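Local coordinates for possible prolidase (Bifidobacterium longum NCC2705, PDB 2P9B), which is a putative prolidase of the amidohydrolase family and probably hydrolyses carbon-nitrogen bonds, although its substrate is not established, at residues A[129-143]-A[155-167]. Numbering follows the deposited sequence.
Sequences VTTIRTLGDVGYEVV and LGPRILASGPLMA
Ile132 and Ile159 run alongside each other, CG1 to CG1 at 3.8 Å, on neighbouring parallel strands of a beta-alpha-beta unit, the repeating element of the TIM-barrel-like amidohydrolase fold. Strands 129-134 and 158-160 are joined by helix 141-150, and Val142, in the first turn of the helix, touches both Ile159 CG2 and Ala161 CB with CG1. Backbone bonds run from Arg158 N to Thr130 O through to Thr134 N and Leu160 O. On the face carrying Thr131 and Arg133, Arg158 runs extended through CG and CD, then bends about chi3 (-63°), and its NH1 reaches Thr131 OG1 (2.9 Å) in the guanidinium plane; the same NH1 also forms a salt bridge with Asp402.

At the C-terminal end of strand 129-134 side chains join the pairing. Thr134 OG1 accepts a hydrogen bond from Ser162 N and donates to Asp137 OD1, while Ser162 OG receives one from Gly136 N at 2.8 Å and gives its own proton to Gly163 O. Asp137 can be followed outward: CB lies 3.6 Å from Gly163 O, which accepts from Asp137 N as well as from the Ser162 hydroxyl, and CG stands equally near Gly163 N. With CG anti to the carbonyl carbon (chi1 -54°), the carboxylate serves two donors: OD1 takes the Thr134 hydroxyl on its syn lone pair, and OD2 meets Gly163 N from above the carboxylate plane. With an alanine in place of Asp137, Gly163 N would probably lose its carboxylate acceptor and the Thr134 hydroxyl the acceptor for its proton. Gly163 brings its CA near the Tyr140 ring, and Tyr140 CE1 lies 3.6 Å from Pro164 CD, while Tyr140 OH bonds to Asn194. Farther along, a water donates to Asp137 O at 2.6 Å and accepts from Leu165 N at 3.0 Å.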
ATOM      1  N   VAL A 129      -9.710   1.149  -2.036  1.00  9.09           N
ATOM      2  CA  VAL A 129      -8.591   1.093  -1.091  1.00  9.59           C
ATOM      3  C   VAL A 129      -8.979   1.807   0.208  1.00  9.92           C
ATOM      4  O   VAL A 129      -9.119   3.028   0.234  1.00 10.78           O
ATOM      5  CB  VAL A 129      -7.354   1.775  -1.689  1.00  9.25           C
ATOM      6  CG1 VAL A 129      -6.164   1.601  -0.765  1.00  9.72           C
ATOM      7  CG2 VAL A 129      -7.062   1.185  -3.056  1.00 10.73           C
ATOM      8  N   THR A 130      -9.133   1.042   1.287  1.00 10.05           N
ATOM      9  CA  THR A 130      -9.558   1.600   2.562  1.00  8.38           C
ATOM     10  C   THR A 130      -8.454   1.977   3.546  1.00  8.55           C
ATOM     11  O   THR A 130      -8.722   2.615   4.562  1.00  9.55           O
ATOM     12  CB  THR A 130     -10.560   0.652   3.241  1.00  8.94           C
ATOM     13  OG1 THR A 130     -10.035  -0.679   3.237  1.00 11.03           O
ATOM     14  CG2 THR A 130     -11.880   0.658   2.487  1.00 11.43           C
ATOM     15  N   THR A 131      -7.221   1.583   3.248  1.00  7.23           N
ATOM     16  CA  THR A 131      -6.086   1.934   4.084  1.00  8.79           C
ATOM     17  C   THR A 131      -4.922   2.193   3.143  1.00  8.25           C
ATOM     18  O   THR A 131      -4.720   1.446   2.187  1.00  9.12           O
ATOM     19  CB  THR A 131      -5.680   0.796   5.053  1.00  9.34           C
ATOM     20  OG1 THR A 131      -6.778   0.476   5.915  1.00 11.07           O
ATOM     21  CG2 THR A 131      -4.492   1.227   5.915  1.00 10.51           C
ATOM     22  N   ILE A 132      -4.178   3.261   3.403  1.00  9.04           N
ATOM     23  CA  ILE A 132      -3.027   3.595   2.583  1.00  8.91           C
ATOM     24  C   ILE A 132      -1.904   4.094   3.466  1.00  9.93           C
ATOM     25  O   ILE A 132      -2.137   4.530   4.597  1.00 10.21           O
ATOM     26  CB  ILE A 132      -3.329   4.731   1.545  1.00  8.99           C
ATOM     27  CG1 ILE A 132      -3.669   6.045   2.264  1.00 10.63           C
ATOM     28  CG2 ILE A 132      -4.454   4.312   0.625  1.00 11.52           C
ATOM     29  CD1 ILE A 132      -3.846   7.234   1.314  1.00 10.58           C
ATOM     30  N   ARG A 133      -0.682   3.993   2.958  1.00  9.00           N
ATOM     31  CA  ARG A 133       0.475   4.528   3.653  1.00  8.79           C
ATOM     32  C   ARG A 133       1.138   5.425   2.628  1.00  9.11           C
ATOM     33  O   ARG A 133       1.395   4.990   1.509  1.00  9.43           O
ATOM     34  CB  ARG A 133       1.483   3.452   4.063  1.00  8.49           C
ATOM     35  CG  ARG A 133       2.793   4.080   4.575  1.00  8.98           C
ATOM     36  CD  ARG A 133       3.807   3.053   5.053  1.00 10.30           C
ATOM     37  NE  ARG A 133       4.176   2.118   3.992  1.00 10.86           N
ATOM     38  CZ  ARG A 133       5.227   1.306   4.044  1.00 10.48           C
ATOM     39  NH1 ARG A 133       6.025   1.317   5.103  1.00 12.14           N
ATOM     40  NH2 ARG A 133       5.471   0.469   3.041  1.00 11.34           N
ATOM     41  N   THR A 134       1.378   6.683   2.978  1.00 10.23           N
ATOM     42  CA  THR A 134       2.079   7.552   2.043  1.00 10.41           C
ATOM     43  C   THR A 134       3.558   7.391   2.382  1.00 10.34           C
ATOM     44  O   THR A 134       3.912   7.128   3.534  1.00 11.39           O
ATOM     45  CB  THR A 134       1.671   9.043   2.190  1.00 10.15           C
ATOM     46  OG1 THR A 134       1.986   9.518   3.508  1.00 12.33           O
ATOM     47  CG2 THR A 134       0.188   9.210   1.915  1.00 11.14           C
ATOM     48  N   LEU A 135       4.419   7.510   1.378  1.00 10.25           N
ATOM     49  CA  LEU A 135       5.849   7.396   1.596  1.00 11.37           C
ATOM     50  C   LEU A 135       6.569   8.547   0.915  1.00 12.99           C
ATOM     51  O   LEU A 135       7.360   8.347  -0.004  1.00 15.62           O
ATOM     52  CB  LEU A 135       6.374   6.057   1.066  1.00 12.99           C
ATOM     53  CG  LEU A 135       5.900   4.849   1.883  1.00 13.83           C
ATOM     54  CD1 LEU A 135       6.358   3.549   1.225  1.00 14.45           C
ATOM     55  CD2 LEU A 135       6.443   4.980   3.305  1.00 13.16           C
ATOM     56  N   GLY A 136       6.278   9.755   1.377  1.00 13.22           N
ATOM     57  CA  GLY A 136       6.903  10.934   0.814  1.00 13.72           C
ATOM     58  C   GLY A 136       5.874  11.997   0.514  1.00 12.82           C
ATOM     59  O   GLY A 136       5.332  12.053  -0.591  1.00 16.20           O
ATOM     60  N   ASP A 137       5.585  12.827   1.512  1.00 12.01           N
ATOM     61  CA  ASP A 137       4.621  13.915   1.362  1.00 11.77           C
ATOM     62  C   ASP A 137       5.422  15.188   1.105  1.00 12.80           C
ATOM     63  O   ASP A 137       6.647  15.178   1.192  1.00 14.05           O
ATOM     64  CB  ASP A 137       3.801  14.105   2.647  1.00 10.56           C
ATOM     65  CG  ASP A 137       3.120  12.823   3.116  1.00 10.96           C
ATOM     66  OD1 ASP A 137       2.810  11.975   2.265  1.00 13.09           O
ATOM     67  OD2 ASP A 137       2.880  12.673   4.333  1.00 12.66           O
ATOM     68  N   VAL A 138       4.738  16.281   0.789  1.00 13.37           N
ATOM     69  CA  VAL A 138       5.443  17.539   0.558  1.00 15.24           C
ATOM     70  C   VAL A 138       5.798  18.142   1.914  1.00 16.22           C
ATOM     71  O   VAL A 138       6.948  18.497   2.174  1.00 18.34           O
ATOM     72  CB  VAL A 138       4.575  18.536  -0.239  1.00 16.07           C
ATOM     73  CG1 VAL A 138       5.279  19.881  -0.332  1.00 17.48           C
ATOM     74  CG2 VAL A 138       4.303  17.986  -1.628  1.00 15.53           C
ATOM     75  N   GLY A 139       4.792  18.245   2.775  1.00 15.95           N
ATOM     76  CA  GLY A 139       4.989  18.783   4.107  1.00 16.16           C
ATOM     77  C   GLY A 139       4.184  17.939   5.073  1.00 14.56           C
ATOM     78  O   GLY A 139       4.306  16.716   5.076  1.00 15.72           O
ATOM     79  N   TYR A 140       3.348  18.577   5.883  1.00 14.42           N
ATOM     80  CA  TYR A 140       2.536  17.836   6.835  1.00 14.48           C
ATOM     81  C   TYR A 140       1.044  17.902   6.519  1.00 14.19           C
ATOM     82  O   TYR A 140       0.192  17.723   7.397  1.00 14.02           O
ATOM     83  CB  TYR A 140       2.850  18.329   8.249  1.00 14.94           C
ATOM     84  CG  TYR A 140       4.291  18.047   8.604  1.00 15.45           C
ATOM     85  CD1 TYR A 140       4.763  16.736   8.663  1.00 15.10           C
ATOM     86  CD2 TYR A 140       5.208  19.085   8.789  1.00 18.45           C
ATOM     87  CE1 TYR A 140       6.111  16.457   8.889  1.00 16.03           C
ATOM     88  CE2 TYR A 140       6.565  18.815   9.016  1.00 17.35           C
ATOM     89  CZ  TYR A 140       7.006  17.499   9.064  1.00 16.75           C
ATOM     90  OH  TYR A 140       8.340  17.220   9.272  1.00 16.48           O
ATOM     91  N   GLU A 141       0.741  18.114   5.237  1.00 14.14           N
ATOM     92  CA  GLU A 141      -0.635  18.199   4.763  1.00 14.51           C
ATOM     93  C   GLU A 141      -1.382  16.871   4.858  1.00 12.82           C
ATOM     94  O   GLU A 141      -2.610  16.855   4.986  1.00 13.32           O
ATOM     95  CB  GLU A 141      -0.675  18.710   3.313  1.00 15.53           C
ATOM     96  CG  GLU A 141      -0.096  17.772   2.243  1.00 16.12           C
ATOM     97  CD  GLU A 141       1.424  17.672   2.268  1.00 18.40           C
ATOM     98  OE1 GLU A 141       2.078  18.533   2.894  1.00 19.74           O
ATOM     99  OE2 GLU A 141       1.969  16.740   1.644  1.00 19.37           O
ATOM    100  N   VAL A 142      -0.660  15.757   4.775  1.00 12.53           N
ATOM    101  CA  VAL A 142      -1.319  14.457   4.876  1.00 11.58           C
ATOM    102  C   VAL A 142      -1.613  14.173   6.345  1.00 11.97           C
ATOM    103  O   VAL A 142      -2.620  13.551   6.675  1.00 12.77           O
ATOM    104  CB  VAL A 142      -0.462  13.319   4.272  1.00 12.23           C
ATOM    105  CG1 VAL A 142      -1.247  12.008   4.289  1.00 11.78           C
ATOM    106  CG2 VAL A 142      -0.094  13.666   2.835  1.00 12.46           C
ATOM    107  N   VAL A 143      -0.741  14.637   7.233  1.00 12.94           N
ATOM    108  CA  VAL A 143      -0.978  14.443   8.656  1.00 12.35           C
ATOM    109  C   VAL A 143      -2.292  15.155   8.976  1.00 12.68           C
ATOM    110  O   VAL A 143      -3.152  14.627   9.671  1.00 13.08           O
ATOM    111  CB  VAL A 143       0.153  15.057   9.511  1.00 12.56           C
ATOM    112  CG1 VAL A 143      -0.252  15.079  10.982  1.00 13.24           C
ATOM    113  CG2 VAL A 143       1.424  14.239   9.342  1.00 12.13           C
ATOM    114  N   LEU A 155     -14.623  12.266   4.872  1.00 21.04           N
ATOM    115  CA  LEU A 155     -14.732  10.874   4.453  1.00 19.57           C
ATOM    116  C   LEU A 155     -13.440  10.536   3.731  1.00 17.20           C
ATOM    117  O   LEU A 155     -13.025  11.254   2.824  1.00 18.59           O
ATOM    118  CB  LEU A 155     -15.912  10.684   3.491  1.00 20.13           C
ATOM    119  CG  LEU A 155     -16.004   9.329   2.769  1.00 20.93           C
ATOM    120  CD1 LEU A 155     -16.288   8.225   3.770  1.00 21.26           C
ATOM    121  CD2 LEU A 155     -17.106   9.376   1.716  1.00 22.60           C
ATOM    122  N   GLY A 156     -12.796   9.450   4.135  1.00 15.52           N
ATOM    123  CA  GLY A 156     -11.560   9.080   3.484  1.00 12.31           C
ATOM    124  C   GLY A 156     -10.999   7.782   4.012  1.00 11.72           C
ATOM    125  O   GLY A 156     -11.536   7.205   4.959  1.00 13.21           O
ATOM    126  N   PRO A 157      -9.907   7.295   3.414  1.00 11.89           N
ATOM    127  CA  PRO A 157      -9.279   6.046   3.843  1.00 11.41           C
ATOM    128  C   PRO A 157      -8.478   6.234   5.124  1.00 11.64           C
ATOM    129  O   PRO A 157      -8.192   7.362   5.536  1.00 11.56           O
ATOM    130  CB  PRO A 157      -8.380   5.702   2.665  1.00 11.69           C
ATOM    131  CG  PRO A 157      -7.906   7.072   2.224  1.00 12.62           C
ATOM    132  CD  PRO A 157      -9.196   7.875   2.257  1.00 12.46           C
ATOM    133  N   ARG A 158      -8.131   5.119   5.754  1.00 10.36           N
ATOM    134  CA  ARG A 158      -7.309   5.140   6.957  1.00 10.17           C
ATOM    135  C   ARG A 158      -5.925   5.460   6.401  1.00 11.63           C
ATOM    136  O   ARG A 158      -5.465   4.792   5.473  1.00 12.52           O
ATOM    137  CB  ARG A 158      -7.326   3.758   7.613  1.00 10.62           C
ATOM    138  CG  ARG A 158      -6.408   3.616   8.810  1.00 11.04           C
ATOM    139  CD  ARG A 158      -6.531   2.230   9.434  1.00 14.26           C
ATOM    140  NE  ARG A 158      -7.872   1.975   9.968  1.00 13.83           N
ATOM    141  CZ  ARG A 158      -8.840   1.345   9.310  1.00 14.43           C
ATOM    142  NH1 ARG A 158      -8.633   0.890   8.080  1.00 12.94           N
ATOM    143  NH2 ARG A 158     -10.020   1.160   9.889  1.00 15.14           N
ATOM    144  N   ILE A 159      -5.265   6.474   6.954  1.00 10.56           N
ATOM    145  CA  ILE A 159      -3.965   6.889   6.444  1.00 10.66           C
ATOM    146  C   ILE A 159      -2.772   6.835   7.390  1.00  9.94           C
ATOM    147  O   ILE A 159      -2.848   7.286   8.535  1.00 12.48           O
ATOM    148  CB  ILE A 159      -4.026   8.360   5.914  1.00 10.10           C
ATOM    149  CG1 ILE A 159      -5.066   8.484   4.800  1.00 10.15           C
ATOM    150  CG2 ILE A 159      -2.650   8.800   5.409  1.00 13.22           C
ATOM    151  CD1 ILE A 159      -5.267   9.928   4.323  1.00 12.58           C
ATOM    152  N   LEU A 160      -1.679   6.247   6.909  1.00 10.67           N
ATOM    153  CA  LEU A 160      -0.429   6.248   7.657  1.00 10.08           C
ATOM    154  C   LEU A 160       0.358   7.291   6.872  1.00 11.68           C
ATOM    155  O   LEU A 160       0.758   7.044   5.734  1.00 11.69           O
ATOM    156  CB  LEU A 160       0.284   4.900   7.600  1.00 11.34           C
ATOM    157  CG  LEU A 160      -0.123   3.882   8.664  1.00 12.14           C
ATOM    158  CD1 LEU A 160      -1.507   3.328   8.364  1.00 15.74           C
ATOM    159  CD2 LEU A 160       0.911   2.769   8.689  1.00 13.96           C
ATOM    160  N   ALA A 161       0.548   8.462   7.472  1.00 10.65           N
ATOM    161  CA  ALA A 161       1.255   9.566   6.826  1.00 10.85           C
ATOM    162  C   ALA A 161       2.726   9.604   7.213  1.00 10.15           C
ATOM    163  O   ALA A 161       3.067   9.559   8.388  1.00 11.67           O
ATOM    164  CB  ALA A 161       0.587  10.894   7.196  1.00 10.19           C
ATOM    165  N   SER A 162       3.588   9.708   6.207  1.00 10.19           N
ATOM    166  CA  SER A 162       5.026   9.724   6.421  1.00  9.94           C
ATOM    167  C   SER A 162       5.645  11.106   6.558  1.00 10.96           C
ATOM    168  O   SER A 162       6.768  11.232   7.044  1.00 12.24           O
ATOM    169  CB  SER A 162       5.714   9.042   5.244  1.00 10.48           C
ATOM    170  OG  SER A 162       5.581   9.858   4.087  1.00 13.05           O
ATOM    171  N   GLY A 163       4.929  12.140   6.132  1.00 11.44           N
ATOM    172  CA  GLY A 163       5.532  13.460   6.159  1.00 11.73           C
ATOM    173  C   GLY A 163       6.566  13.422   5.042  1.00 13.50           C
ATOM    174  O   GLY A 163       6.547  12.492   4.230  1.00 12.32           O
ATOM    175  N   PRO A 164       7.479  14.399   4.952  1.00 13.27           N
ATOM    176  CA  PRO A 164       8.464  14.331   3.864  1.00 13.71           C
ATOM    177  C   PRO A 164       9.442  13.172   4.022  1.00 13.62           C
ATOM    178  O   PRO A 164       9.801  12.799   5.137  1.00 13.68           O
ATOM    179  CB  PRO A 164       9.155  15.697   3.928  1.00 16.78           C
ATOM    180  CG  PRO A 164       8.924  16.154   5.339  1.00 18.56           C
ATOM    181  CD  PRO A 164       7.533  15.696   5.644  1.00 15.05           C
ATOM    182  N   LEU A 165       9.872  12.588   2.911  1.00 14.72           N
ATOM    183  CA  LEU A 165      10.809  11.480   3.017  1.00 15.33           C
ATOM    184  C   LEU A 165      12.182  12.042   3.345  1.00 15.18           C
ATOM    185  O   LEU A 165      12.448  13.225   3.129  1.00 16.17           O
ATOM    186  CB  LEU A 165      10.845  10.659   1.723  1.00 18.25           C
ATOM    187  CG  LEU A 165      11.370  11.278   0.429  1.00 18.59           C
ATOM    188  CD1 LEU A 165      12.891  11.309   0.436  1.00 19.07           C
ATOM    189  CD2 LEU A 165      10.873  10.443  -0.742  1.00 21.43           C
HETATM  190  N   MSE A 166      13.045  11.193   3.887  1.00 15.94           N
HETATM  191  CA  MSE A 166      14.391  11.612   4.246  1.00 17.54           C
HETATM  192  C   MSE A 166      15.382  11.037   3.254  1.00 16.86           C
HETATM  193  O   MSE A 166      15.321   9.855   2.920  1.00 15.36           O
HETATM  194  CB  MSE A 166      14.729  11.127   5.649  1.00 23.89           C
HETATM  195  CG  MSE A 166      13.695  11.538   6.681  1.00 32.79           C
HETATM  196 SE   MSE A 166      13.966  10.703   8.382  1.00 33.27          SE
HETATM  197  CE  MSE A 166      15.625  11.640   8.858  1.00 35.96           C
ATOM    198  N   ALA A 167      16.296  11.876   2.780  1.00 15.90           N
ATOM    199  CA  ALA A 167      17.274  11.408   1.813  1.00 17.41           C
ATOM    200  C   ALA A 167      18.371  12.416   1.560  1.00 18.66           C
ATOM    201  O   ALA A 167      18.285  13.574   1.968  1.00 17.85           O
ATOM    202  CB  ALA A 167      16.584  11.088   0.501  1.00 19.92           C
TER
HETATM  203  O   HOH W   1       8.698  13.754   0.446  1.00 15.92           O